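Local coordinates for Acarbose/maltose binding protein GacH (Streptomyces glaucescens, PDB 3K01) that binds acarbose and an acarbose homolog, and probably maltose, as the solute receptor of an ABC transporter, at residues R89-V95 against Q295-S301; P121-S126 against A363-W368; P137-D141 against L334-R338. One frame throughout, in Å; residues are numbered along the deposited sequence. Where two conformers were deposited one is given.

In the fold
All three contacts involve one sheet. Contact 1 is buried and lies in the sheet itself, where strand 87-91 pairs with strand 293-302 through backbone hydrogen bonds and an arginine-tryptophan stack. Other neighbours of strand 293-302, strands 132-148 and 363-364, take part in contacts 3 and 2. Contact 3 is also buried, but sets a loop without regular structure against a strand, through apolar groups, one backbone bond and a water. Contact 2 is only partly buried and joins a short helix to a loop through an indole and a glutamine. Polar threads tie them: R89 NE bonds to Q138 OE1 between contacts 1 and 3, and R366 NE to Q295 O between contacts 1 and 2.

Contact 1 of 3, residues R89-V95 against Q295-S301; sequences RTEVAWV and QGGWNLS
W298 stands between R89 and E91 on one face of an antiparallel strand pair, part of the central mixed sheet of the α/β solute-binding fold. Its indole is turned across its own CB (chi2 89°), which presents a broad face to each of these neighbours. The R89 guanidinium lies flat on one face, its plane only 5° from that of the ring; CZ sits 3.7 Å from the centroid of the W298 five-membered ring, a cation-pi stack over the pyrrole part. The R89 chain is extended from CG to NE and so reaches along the indole before its head settles there. Q138 OE1 takes NE and T35 OG1 takes NH1, which helps to fix the rotation of the group while it stays flat on the ring. On the opposite face E91 CB makes a CH-pi contact, 4.1 Å from the centroid of the W298 six-membered ring. W94, from the helix that starts right after the strand, completes the cluster: the edge of W298 points at its face, a T-shaped pair with ring planes at 87° and six-membered ring centroids 5.3 Å apart.

Beneath these side chains the backbones pair in register. T90 and N299 are the hydrogen-bonded pair, with T90 N to N299 O and N299 N to T90 O both at 2.8 Å. R89 with L300 and E91 with W298 are the non-hydrogen-bonded pairs on either side of it. E91 is also the N-cap of the helix, and in one of its two conformers its OE1 accepts from A93 N. As the chain turns into that helix, one more bond bridges back to strand 293-302: V92 N reaches G297 O at 3.1 Å, approaching from above the carbonyl plane.

Contact 2 of 3, residues P121-S126 against A363-W368; sequences PQAAAS and AVERPW
S126 rests on the indole of W368. Its CA lies almost straight above the ring, 3.5 Å from the centroid of the W368 six-membered part, a CH-pi contact, while S126 CB comes to 3.3 Å from W368 CH2 at the far rim. A125 O shares this face, placed over the pyrrole side, so the backbone of A125 and S126 lies over both rings of the indole. Over the opposite face, toward the rim, lies R366 O of the same segment as W368.

The W368 NE1 hydrogen lies in the ring plane and goes to E365 OE1 at 2.9 Å, not to A125 O over the face; the donor stands above the plane of the carboxylate. This bond helps to hold the carboxylate against the helix, where A125 CB touches E365 OE1 at 3.3 Å. Farther back along the helix, Q122 folds over the CG of E365. The bend in its chain (chi2 93°) swings the amide round to A363, and Q122 NE2 gives a hydrogen bond of 2.8 Å to A363 O.

The next shell positions both partners. S126 OG turns back onto the helix to bond A123 O at 2.7 Å, which helps to hold S126 over the ring. Q295 reaches both segments, giving its NE2 to Q122 O and its carbonyl to R366 NE, and V92 packs on S126 and W368. W368 N is held by E206 OE1. The whole is a helix-on-loop packing in the α/β solute-binding fold, at the point where the chain leaves the short, weakly bonded strand 363-364, parallel to strand 293-302.

Contact 3 of 3, residues P137-D141 against L334-R338; sequences PQVID and LLPTR
V139, which meets L335 O through its CA, belongs to a classic beta bulge, the irregularity that marks this contact: with Q138 it faces W298 of strand 293-302, its neighbour in the mixed sheet of the solute-binding fold. The loop 334-338, which follows helix 322-332, runs across the bulged part, the two directions 127° apart. Two hydrogens of the strand converge on one carbonyl: I140 N bonds to L335 O at 3.1 Å and nearly straight (160°), and V139 CA adds a CA-H...O contact to the same L335 O at 3.2 Å. A water links I140 and L335 a second time, donating to I140 O at 2.8 Å and accepting from L335 N at 2.9 Å.

The side chains fill in around this backbone join. V139 CG1, beside its own backbone N, crosses to L334 CB at 3.8 Å, and I140 CG2 settles against P336 O. T337 turns its two branches to different work: CG2 comes to 3.6 Å from Q138 O, at the bulge, while OG1 lies against P137 CB and is bonded to H119 ND1 and Q325 OE1. The Q138 side chain leaves its CA away from the loop, on the side of W298 and L300. L335 sends its isobutyl end among M352, V353, F356 and V360 of helix 351-360, and keeps its CB 3.3 Å from I140 O.

Contact 1 of 3, residues R89-V95 against Q295-S301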
ATOM      1  N   ARG A  89      12.490   4.946   8.356  1.00  9.36           N
ATOM      2  CA  ARG A  89      11.284   4.946   7.505  1.00  9.59           C
ATOM      3  C   ARG A  89      10.745   3.509   7.448  1.00  9.64           C
ATOM      4  O   ARG A  89      11.486   2.581   7.098  1.00 10.23           O
ATOM      5  CB  ARG A  89      11.578   5.483   6.116  1.00 10.43           C
ATOM      6  CG  ARG A  89      10.332   5.949   5.430  1.00  9.32           C
ATOM      7  CD  ARG A  89      10.527   6.098   3.961  1.00 10.58           C
ATOM      8  NE  ARG A  89       9.481   6.862   3.291  1.00  8.61           N
ATOM      9  CZ  ARG A  89       9.251   6.790   1.978  1.00  8.94           C
ATOM     10  NH1 ARG A  89       9.979   5.975   1.224  1.00  9.91           N
ATOM     11  NH2 ARG A  89       8.319   7.547   1.432  1.00 10.42           N
ATOM     12  N   THR A  90       9.468   3.342   7.797  1.00  8.70           N
ATOM     13  CA  THR A  90       8.900   2.009   8.061  0.50  9.20           C
ATOM     14  C   THR A  90       7.689   1.760   7.191  1.00  8.67           C
ATOM     15  O   THR A  90       6.722   2.510   7.235  1.00  8.05           O
ATOM     16  CB  THR A  90       8.450   1.820   9.546  0.50  9.76           C
ATOM     17  OG1 THR A  90       7.621   2.922   9.961  0.50  8.78           O
ATOM     18  CG2 THR A  90       9.648   1.699  10.485  0.50 11.27           C
ATOM     19  N   GLU A  91       7.726   0.709   6.368  1.00  8.55           N
ATOM     20  CA  GLU A  91       6.564   0.416   5.549  0.50  8.31           C
ATOM     21  C   GLU A  91       5.419   0.076   6.501  1.00  8.37           C
ATOM     22  O   GLU A  91       5.663  -0.313   7.642  1.00  7.60           O
ATOM     23  CB  GLU A  91       6.891  -0.738   4.616  0.50  8.71           C
ATOM     24  CG  GLU A  91       6.018  -0.824   3.389  0.50 10.26           C
ATOM     25  CD  GLU A  91       4.923  -1.872   3.505  0.50 13.54           C
ATOM     26  OE1 GLU A  91       4.942  -2.712   4.445  0.50 12.87           O
ATOM     27  OE2 GLU A  91       4.038  -1.878   2.627  0.50 17.55           O
ATOM     28  N   VAL A  92       4.168   0.231   6.067  1.00  8.25           N
ATOM     29  CA  VAL A  92       3.063   0.024   6.998  1.00  8.52           C
ATOM     30  C   VAL A  92       3.126  -1.329   7.735  1.00  8.19           C
ATOM     31  O   VAL A  92       2.848  -1.389   8.936  1.00  8.93           O
ATOM     32  CB  VAL A  92       1.680   0.230   6.366  1.00  8.75           C
ATOM     33  CG1 VAL A  92       1.439   1.709   6.011  1.00  9.85           C
ATOM     34  CG2 VAL A  92       1.425  -0.685   5.147  1.00 10.30           C
ATOM     35  N   ALA A  93       3.475  -2.407   7.042  1.00  8.04           N
ATOM     36  CA  ALA A  93       3.556  -3.739   7.676  1.00  8.83           C
ATOM     37  C   ALA A  93       4.789  -3.858   8.568  1.00  8.44           C
ATOM     38  O   ALA A  93       4.843  -4.705   9.470  1.00  9.15           O
ATOM     39  CB  ALA A  93       3.583  -4.853   6.624  1.00  9.78           C
ATOM     40  N   TRP A  94       5.801  -3.028   8.327  1.00  7.77           N
ATOM     41  CA  TRP A  94       7.048  -3.139   9.085  1.00  7.89           C
ATOM     42  C   TRP A  94       6.884  -2.605  10.506  1.00  8.60           C
ATOM     43  O   TRP A  94       7.709  -2.939  11.359  1.00  8.12           O
ATOM     44  CB  TRP A  94       8.207  -2.410   8.420  1.00  8.07           C
ATOM     45  CG  TRP A  94       8.637  -2.927   7.088  1.00  7.98           C
ATOM     46  CD1 TRP A  94       8.074  -3.940   6.357  1.00  9.58           C
ATOM     47  CD2 TRP A  94       9.681  -2.366   6.294  1.00  8.93           C
ATOM     48  NE1 TRP A  94       8.745  -4.051   5.154  1.00 10.31           N
ATOM     49  CE2 TRP A  94       9.737  -3.102   5.097  1.00  9.76           C
ATOM     50  CE3 TRP A  94      10.589  -1.312   6.487  1.00  9.35           C
ATOM     51  CZ2 TRP A  94      10.652  -2.799   4.075  1.00 11.10           C
ATOM     52  CZ3 TRP A  94      11.508  -1.020   5.477  1.00  8.92           C
ATOM     53  CH2 TRP A  94      11.529  -1.774   4.294  1.00  9.94           C
ATOM     54  N   VAL A  95       5.877  -1.775  10.775  1.00  7.74           N
ATOM     55  CA  VAL A  95       5.690  -1.285  12.138  1.00  7.97           C
ATOM     56  C   VAL A  95       5.501  -2.458  13.088  1.00  7.80           C
ATOM     57  O   VAL A  95       6.244  -2.565  14.073  1.00  8.27           O
ATOM     58  CB  VAL A  95       4.524  -0.301  12.227  1.00  7.89           C
ATOM     59  CG1 VAL A  95       4.324   0.151  13.685  1.00  9.66           C
ATOM     60  CG2 VAL A  95       4.792   0.900  11.341  1.00  8.90           C
ATOM     61  N   GLN A 295      -3.956  -1.599   1.668  1.00  7.73           N
ATOM     62  CA  GLN A 295      -3.279  -0.364   2.079  1.00  7.54           C
ATOM     63  C   GLN A 295      -1.783  -0.517   2.050  1.00  7.42           C
ATOM     64  O   GLN A 295      -1.243  -1.468   2.617  1.00  8.27           O
ATOM     65  CB  GLN A 295      -3.664  -0.095   3.524  1.00  8.24           C
ATOM     66  CG  GLN A 295      -3.024   1.150   4.124  1.00  8.42           C
ATOM     67  CD  GLN A 295      -3.335   1.296   5.586  1.00  8.69           C
ATOM     68  OE1 GLN A 295      -4.185   0.601   6.118  1.00  9.07           O
ATOM     69  NE2 GLN A 295      -2.673   2.251   6.238  1.00  8.40           N
ATOM     70  N   GLY A 296      -1.101   0.425   1.403  1.00  7.03           N
ATOM     71  CA  GLY A 296       0.344   0.514   1.468  1.00  7.67           C
ATOM     72  C   GLY A 296       0.769   1.882   1.980  1.00  6.62           C
ATOM     73  O   GLY A 296      -0.045   2.695   2.427  1.00  7.12           O
ATOM     74  N   GLY A 297       2.067   2.111   1.907  1.00  7.81           N
ATOM     75  CA  GLY A 297       2.624   3.405   2.297  1.00  7.17           C
ATOM     76  C   GLY A 297       3.734   3.256   3.314  1.00  7.57           C
ATOM     77  O   GLY A 297       4.239   2.157   3.593  1.00  8.13           O
ATOM     78  N   TRP A 298       4.100   4.398   3.885  1.00  6.86           N
ATOM     79  CA  TRP A 298       5.260   4.509   4.770  1.00  7.47           C
ATOM     80  C   TRP A 298       4.904   5.357   5.958  1.00  6.96           C
ATOM     81  O   TRP A 298       4.158   6.321   5.845  1.00  7.10           O
ATOM     82  CB  TRP A 298       6.452   5.170   4.044  1.00  7.08           C
ATOM     83  CG  TRP A 298       6.999   4.323   2.914  1.00  7.91           C
ATOM     84  CD1 TRP A 298       6.588   4.324   1.614  1.00 10.01           C
ATOM     85  CD2 TRP A 298       7.986   3.299   3.024  1.00  7.78           C
ATOM     86  NE1 TRP A 298       7.293   3.384   0.905  1.00 10.27           N
ATOM     87  CE2 TRP A 298       8.162   2.741   1.742  1.00 10.07           C
ATOM     88  CE3 TRP A 298       8.780   2.826   4.085  1.00  8.48           C
ATOM     89  CZ2 TRP A 298       9.081   1.715   1.490  1.00 11.14           C
ATOM     90  CZ3 TRP A 298       9.688   1.806   3.843  1.00 10.46           C
ATOM     91  CH2 TRP A 298       9.823   1.252   2.549  1.00 10.83           C
ATOM     92  N   ASN A 299       5.524   4.989   7.075  1.00  6.90           N
ATOM     93  CA  ASN A 299       5.465   5.677   8.350  1.00  7.26           C
ATOM     94  C   ASN A 299       6.894   6.004   8.760  1.00  7.37           C
ATOM     95  O   ASN A 299       7.865   5.604   8.115  1.00  7.26           O
ATOM     96  CB  ASN A 299       4.776   4.755   9.370  1.00  7.81           C
ATOM     97  CG  ASN A 299       3.327   4.482   9.015  1.00  7.17           C
ATOM     98  OD1 ASN A 299       2.671   5.289   8.376  1.00  7.30           O
ATOM     99  ND2 ASN A 299       2.817   3.339   9.448  1.00  9.23           N
ATOM    100  N   LEU A 300       7.009   6.690   9.893  1.00  7.15           N
ATOM    101  CA  LEU A 300       8.310   6.966  10.519  1.00  7.04           C
ATOM    102  C   LEU A 300       8.294   6.473  11.945  1.00  6.87           C
ATOM    103  O   LEU A 300       7.348   6.744  12.688  1.00  7.20           O
ATOM    104  CB  LEU A 300       8.595   8.460  10.532  1.00  8.42           C
ATOM    105  CG  LEU A 300       8.565   9.078   9.138  1.00  9.15           C
ATOM    106  CD1 LEU A 300       7.857  10.432   9.159  1.00 15.04           C
ATOM    107  CD2 LEU A 300       9.955   9.115   8.559  1.00 16.23           C
ATOM    108  N   SER A 301       9.334   5.730  12.303  1.00  6.87           N
ATOM    109  CA  SER A 301       9.450   5.150  13.635  0.50  6.68           C
ATOM    110  C   SER A 301      10.777   5.517  14.264  1.00  7.56           C
ATOM    111  O   SER A 301      11.735   5.873  13.573  1.00  7.66           O
ATOM    112  CB  SER A 301       9.336   3.635  13.535  0.50  6.25           C
ATOM    113  OG  SER A 301       8.065   3.286  13.028  0.50  3.78           O
TER
HETATM  114  O   HOH W   1       3.661   0.027   0.781  1.00 24.17           O

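Contact 2 of 3, residues P121-S126 against A363-W368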
ATOM      1  N   PRO A 121      -7.839   7.485   8.725  1.00 10.36           N
ATOM      2  CA  PRO A 121      -7.955   6.491   9.811  1.00 10.37           C
ATOM      3  C   PRO A 121      -7.095   5.241   9.569  1.00  9.35           C
ATOM      4  O   PRO A 121      -6.483   4.695  10.495  1.00  9.13           O
ATOM      5  CB  PRO A 121      -9.457   6.165   9.828  1.00 10.82           C
ATOM      6  CG  PRO A 121      -9.924   6.514   8.451  1.00 13.62           C
ATOM      7  CD  PRO A 121      -9.135   7.760   8.084  1.00 11.41           C
ATOM      8  N   GLN A 122      -6.999   4.802   8.318  1.00  8.91           N
ATOM      9  CA  GLN A 122      -6.194   3.631   8.032  1.00  8.86           C
ATOM     10  C   GLN A 122      -4.711   3.891   8.313  1.00  8.07           C
ATOM     11  O   GLN A 122      -3.996   3.031   8.795  1.00  8.19           O
ATOM     12  CB  GLN A 122      -6.344   3.181   6.567  1.00  9.19           C
ATOM     13  CG  GLN A 122      -7.766   2.827   6.167  1.00  8.97           C
ATOM     14  CD  GLN A 122      -8.501   4.019   5.570  1.00  8.42           C
ATOM     15  OE1 GLN A 122      -8.187   5.184   5.864  1.00 11.47           O
ATOM     16  NE2 GLN A 122      -9.482   3.736   4.714  1.00  8.95           N
ATOM     17  N   ALA A 123      -4.252   5.087   7.937  1.00  7.60           N
ATOM     18  CA  ALA A 123      -2.859   5.460   8.150  1.00  7.98           C
ATOM     19  C   ALA A 123      -2.556   5.552   9.646  1.00  7.76           C
ATOM     20  O   ALA A 123      -1.542   5.013  10.094  1.00  8.25           O
ATOM     21  CB  ALA A 123      -2.546   6.781   7.438  1.00  8.42           C
ATOM     22  N   ALA A 124      -3.453   6.172  10.413  1.00  8.04           N
ATOM     23  CA  ALA A 124      -3.271   6.164  11.877  1.00  8.13           C
ATOM     24  C   ALA A 124      -3.229   4.755  12.440  1.00  8.46           C
ATOM     25  O   ALA A 124      -2.390   4.436  13.285  1.00  9.29           O
ATOM     26  CB  ALA A 124      -4.366   6.986  12.551  1.00  9.28           C
ATOM     27  N   ALA A 125      -4.133   3.906  11.968  1.00  7.99           N
ATOM     28  CA  ALA A 125      -4.182   2.552  12.496  1.00  8.26           C
ATOM     29  C   ALA A 125      -2.905   1.767  12.243  1.00  7.59           C
ATOM     30  O   ALA A 125      -2.491   0.948  13.056  1.00  8.73           O
ATOM     31  CB  ALA A 125      -5.374   1.828  11.919  1.00  9.48           C
ATOM     32  N   SER A 126      -2.256   2.027  11.101  1.00  7.44           N
ATOM     33  CA  SER A 126      -1.030   1.306  10.743  1.00  7.85           C
ATOM     34  C   SER A 126       0.134   1.617  11.703  1.00  7.66           C
ATOM     35  O   SER A 126       1.138   0.913  11.686  1.00  8.65           O
ATOM     36  CB  SER A 126      -0.573   1.655   9.318  1.00  8.16           C
ATOM     37  OG  SER A 126       0.029   2.950   9.247  1.00  8.18           O
ATOM     38  N   ALA A 363      -9.334   2.222   0.939  1.00  7.10           N
ATOM     39  CA  ALA A 363      -8.287   1.389   1.519  1.00  7.15           C
ATOM     40  C   ALA A 363      -8.786   0.613   2.729  1.00  7.46           C
ATOM     41  O   ALA A 363      -9.542   1.141   3.549  1.00  8.68           O
ATOM     42  CB  ALA A 363      -7.084   2.241   1.873  1.00  7.77           C
ATOM     43  N   VAL A 364      -8.310  -0.626   2.839  1.00  8.25           N
ATOM     44  CA  VAL A 364      -8.655  -1.499   3.957  1.00  8.05           C
ATOM     45  C   VAL A 364      -7.370  -1.773   4.709  1.00  8.32           C
ATOM     46  O   VAL A 364      -6.352  -2.081   4.112  1.00  8.26           O
ATOM     47  CB  VAL A 364      -9.274  -2.841   3.434  1.00  7.96           C
ATOM     48  CG1 VAL A 364      -9.507  -3.839   4.587  1.00  9.65           C
ATOM     49  CG2 VAL A 364     -10.566  -2.577   2.692  1.00  9.57           C
ATOM     50  N   GLU A 365      -7.442  -1.688   6.037  1.00  8.31           N
ATOM     51  CA  GLU A 365      -6.277  -1.915   6.851  1.00  7.83           C
ATOM     52  C   GLU A 365      -5.732  -3.327   6.693  1.00  8.14           C
ATOM     53  O   GLU A 365      -6.503  -4.281   6.511  1.00  8.27           O
ATOM     54  CB  GLU A 365      -6.642  -1.726   8.320  1.00  9.21           C
ATOM     55  CG  GLU A 365      -6.988  -0.296   8.718  1.00  8.52           C
ATOM     56  CD  GLU A 365      -7.421  -0.174  10.172  1.00 10.20           C
ATOM     57  OE1 GLU A 365      -6.929  -0.951  11.004  1.00 11.84           O
ATOM     58  OE2 GLU A 365      -8.251   0.722  10.478  1.00 14.15           O
ATOM     59  N   ARG A 366      -4.425  -3.458   6.791  1.00  9.16           N
ATOM     60  CA  ARG A 366      -3.792  -4.767   6.967  1.00 10.12           C
ATOM     61  C   ARG A 366      -4.096  -5.268   8.379  1.00 10.53           C
ATOM     62  O   ARG A 366      -4.456  -4.482   9.252  1.00 10.24           O
ATOM     63  CB  ARG A 366      -2.267  -4.631   6.911  1.00 11.66           C
ATOM     64  CG  ARG A 366      -1.714  -3.941   5.709  1.00 13.46           C
ATOM     65  CD  ARG A 366      -1.565  -4.835   4.494  1.00 16.03           C
ATOM     66  NE  ARG A 366      -0.832  -4.073   3.499  1.00 14.74           N
ATOM     67  CZ  ARG A 366       0.456  -4.191   3.178  1.00 11.79           C
ATOM     68  NH1 ARG A 366       1.236  -5.168   3.650  1.00 14.83           N
ATOM     69  NH2 ARG A 366       0.936  -3.373   2.253  1.00 12.81           N
ATOM     70  N   PRO A 367      -3.889  -6.578   8.626  1.00 11.11           N
ATOM     71  CA  PRO A 367      -3.809  -7.002  10.017  1.00 11.28           C
ATOM     72  C   PRO A 367      -2.466  -6.519  10.570  1.00 10.51           C
ATOM     73  O   PRO A 367      -1.407  -6.829  10.029  1.00 10.87           O
ATOM     74  CB  PRO A 367      -3.867  -8.543   9.938  1.00 12.48           C
ATOM     75  CG  PRO A 367      -3.438  -8.867   8.574  1.00 12.89           C
ATOM     76  CD  PRO A 367      -3.692  -7.689   7.670  1.00 12.23           C
ATOM     77  N   TRP A 368      -2.524  -5.782  11.678  1.00 10.19           N
ATOM     78  CA  TRP A 368      -1.332  -5.123  12.192  1.00 10.37           C
ATOM     79  C   TRP A 368      -0.604  -6.031  13.173  1.00 10.46           C
ATOM     80  O   TRP A 368      -0.486  -5.736  14.372  1.00 11.24           O
ATOM     81  CB  TRP A 368      -1.696  -3.775  12.820  1.00 10.33           C
ATOM     82  CG  TRP A 368      -2.456  -2.891  11.884  1.00  9.75           C
ATOM     83  CD1 TRP A 368      -3.715  -2.410  12.079  1.00 10.63           C
ATOM     84  CD2 TRP A 368      -2.023  -2.408  10.593  1.00  9.36           C
ATOM     85  NE1 TRP A 368      -4.099  -1.641  10.995  1.00  9.75           N
ATOM     86  CE2 TRP A 368      -3.085  -1.615  10.084  1.00  8.43           C
ATOM     87  CE3 TRP A 368      -0.860  -2.547   9.838  1.00  9.32           C
ATOM     88  CZ2 TRP A 368      -3.025  -0.995   8.845  1.00 10.36           C
ATOM     89  CZ3 TRP A 368      -0.794  -1.915   8.613  1.00 10.31           C
ATOM     90  CH2 TRP A 368      -1.885  -1.137   8.131  1.00  9.82           C
TER

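Contact 3 of 3, residues P137-D141 against L334-R338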
ATOM      1  N   PRO A 137       2.395   8.545  10.743  1.00  7.16           N
ATOM      2  CA  PRO A 137       2.184   8.310   9.297  1.00  6.88           C
ATOM      3  C   PRO A 137       2.910   9.299   8.424  1.00  7.29           C
ATOM      4  O   PRO A 137       3.094  10.471   8.787  1.00  8.05           O
ATOM      5  CB  PRO A 137       0.664   8.488   9.133  1.00  7.70           C
ATOM      6  CG  PRO A 137       0.097   8.359  10.536  1.00  7.81           C
ATOM      7  CD  PRO A 137       1.163   9.032  11.375  1.00  7.98           C
ATOM      8  N   GLN A 138       3.288   8.844   7.237  1.00  6.56           N
ATOM      9  CA  GLN A 138       3.994   9.694   6.278  1.00  6.75           C
ATOM     10  C   GLN A 138       3.264   9.740   4.924  1.00  7.05           C
ATOM     11  O   GLN A 138       2.751  10.800   4.541  1.00  7.66           O
ATOM     12  CB  GLN A 138       5.432   9.251   6.114  1.00  7.78           C
ATOM     13  CG  GLN A 138       6.255  10.215   5.292  1.00  8.30           C
ATOM     14  CD  GLN A 138       7.546   9.609   4.858  1.00  9.02           C
ATOM     15  OE1 GLN A 138       7.551   8.501   4.313  1.00  8.89           O
ATOM     16  NE2 GLN A 138       8.682  10.300   5.110  1.00  9.68           N
ATOM     17  N   VAL A 139       3.181   8.606   4.219  1.00  6.56           N
ATOM     18  CA  VAL A 139       2.459   8.579   2.935  1.00  7.19           C
ATOM     19  C   VAL A 139       1.618   7.310   2.861  1.00  6.86           C
ATOM     20  O   VAL A 139       1.893   6.307   3.540  1.00  6.73           O
ATOM     21  CB  VAL A 139       3.416   8.638   1.712  1.00  8.01           C
ATOM     22  CG1 VAL A 139       4.172   9.973   1.639  1.00  8.94           C
ATOM     23  CG2 VAL A 139       4.377   7.510   1.730  1.00  8.43           C
ATOM     24  N   ILE A 140       0.584   7.354   2.029  1.00  6.70           N
ATOM     25  CA  ILE A 140      -0.310   6.199   1.816  1.00  6.96           C
ATOM     26  C   ILE A 140      -0.398   5.874   0.334  1.00  7.16           C
ATOM     27  O   ILE A 140      -0.242   6.753  -0.504  1.00  7.10           O
ATOM     28  CB  ILE A 140      -1.736   6.503   2.393  1.00  7.32           C
ATOM     29  CG1 ILE A 140      -2.699   5.290   2.315  1.00  8.13           C
ATOM     30  CG2 ILE A 140      -2.354   7.755   1.752  1.00  8.75           C
ATOM     31  CD1 ILE A 140      -3.831   5.370   3.331  1.00  8.07           C
ATOM     32  N   ASP A 141      -0.638   4.604   0.025  1.00  6.74           N
ATOM     33  CA  ASP A 141      -1.047   4.282  -1.330  1.00  7.25           C
ATOM     34  C   ASP A 141      -1.964   3.057  -1.293  1.00  7.15           C
ATOM     35  O   ASP A 141      -2.287   2.516  -0.222  1.00  7.35           O
ATOM     36  CB  ASP A 141       0.168   4.119  -2.257  1.00  8.21           C
ATOM     37  CG  ASP A 141       1.103   3.034  -1.814  1.00  9.97           C
ATOM     38  OD1 ASP A 141       0.643   2.029  -1.236  1.00  9.80           O
ATOM     39  OD2 ASP A 141       2.330   3.174  -2.040  1.00 12.82           O
ATOM     40  N   LEU A 334       3.765  12.047  -3.959  1.00  8.90           N
ATOM     41  CA  LEU A 334       3.367  11.010  -3.007  1.00  9.26           C
ATOM     42  C   LEU A 334       2.142  11.456  -2.261  1.00  8.32           C
ATOM     43  O   LEU A 334       1.955  12.651  -2.006  1.00 10.13           O
ATOM     44  CB  LEU A 334       4.509  10.692  -2.048  1.00  9.03           C
ATOM     45  CG  LEU A 334       5.748  10.104  -2.710  1.00  9.20           C
ATOM     46  CD1 LEU A 334       6.894   9.993  -1.710  1.00 11.38           C
ATOM     47  CD2 LEU A 334       5.424   8.748  -3.376  1.00 13.61           C
ATOM     48  N   LEU A 335       1.307  10.510  -1.868  1.00  7.98           N
ATOM     49  CA  LEU A 335      -0.003  10.854  -1.328  1.00  7.46           C
ATOM     50  C   LEU A 335       0.069  11.067   0.189  1.00  7.41           C
ATOM     51  O   LEU A 335       0.558  10.204   0.903  1.00  8.18           O
ATOM     52  CB  LEU A 335      -1.035   9.753  -1.649  1.00  7.79           C
ATOM     53  CG  LEU A 335      -1.136   9.425  -3.142  1.00  7.35           C
ATOM     54  CD1 LEU A 335      -1.944   8.163  -3.352  1.00 10.85           C
ATOM     55  CD2 LEU A 335      -1.754  10.604  -3.927  1.00 10.83           C
ATOM     56  N   PRO A 336      -0.440  12.220   0.669  1.00  7.39           N
ATOM     57  CA  PRO A 336      -0.339  12.479   2.108  1.00  7.63           C
ATOM     58  C   PRO A 336      -1.264  11.641   2.959  1.00  7.35           C
ATOM     59  O   PRO A 336      -2.273  11.101   2.488  1.00  7.67           O
ATOM     60  CB  PRO A 336      -0.721  13.955   2.240  1.00  9.62           C
ATOM     61  CG  PRO A 336      -1.327  14.360   0.928  1.00 10.21           C
ATOM     62  CD  PRO A 336      -1.093  13.316  -0.090  1.00  8.42           C
ATOM     63  N   THR A 337      -0.954  11.571   4.248  1.00  7.91           N
ATOM     64  CA  THR A 337      -1.870  10.927   5.168  1.00  8.22           C
ATOM     65  C   THR A 337      -2.731  11.919   5.913  1.00  8.45           C
ATOM     66  O   THR A 337      -3.747  11.538   6.491  1.00  9.21           O
ATOM     67  CB  THR A 337      -1.139  10.086   6.188  1.00  7.64           C
ATOM     68  OG1 THR A 337      -0.310  10.939   7.009  1.00  8.68           O
ATOM     69  CG2 THR A 337      -0.281   9.058   5.495  1.00  8.04           C
ATOM     70  N   ARG A 338      -2.373  13.187   5.902  1.00  9.13           N
ATOM     71  CA  ARG A 338      -3.140  14.210   6.662  1.00 10.10           C
ATOM     72  C   ARG A 338      -4.312  14.738   5.859  1.00 10.58           C
ATOM     73  O   ARG A 338      -4.126  15.203   4.786  1.00  9.54           O
ATOM     74  CB  ARG A 338      -2.213  15.358   7.034  1.00 10.90           C
ATOM     75  CG  ARG A 338      -1.308  15.012   8.217  1.00 11.41           C
ATOM     76  CD  ARG A 338      -0.404  16.184   8.584  1.00 11.76           C
ATOM     77  NE  ARG A 338       0.362  15.892   9.776  1.00 12.55           N
ATOM     78  CZ  ARG A 338      -0.125  16.055  10.977  1.00 14.32           C
ATOM     79  NH1 ARG A 338      -1.176  16.780  11.185  1.00 14.53           N
ATOM     80  NH2 ARG A 338       0.490  15.536  11.984  1.00 16.15           N
TER
HETATM   81  O   HOH W   2       2.112   7.746  -1.662  1.00 11.19           O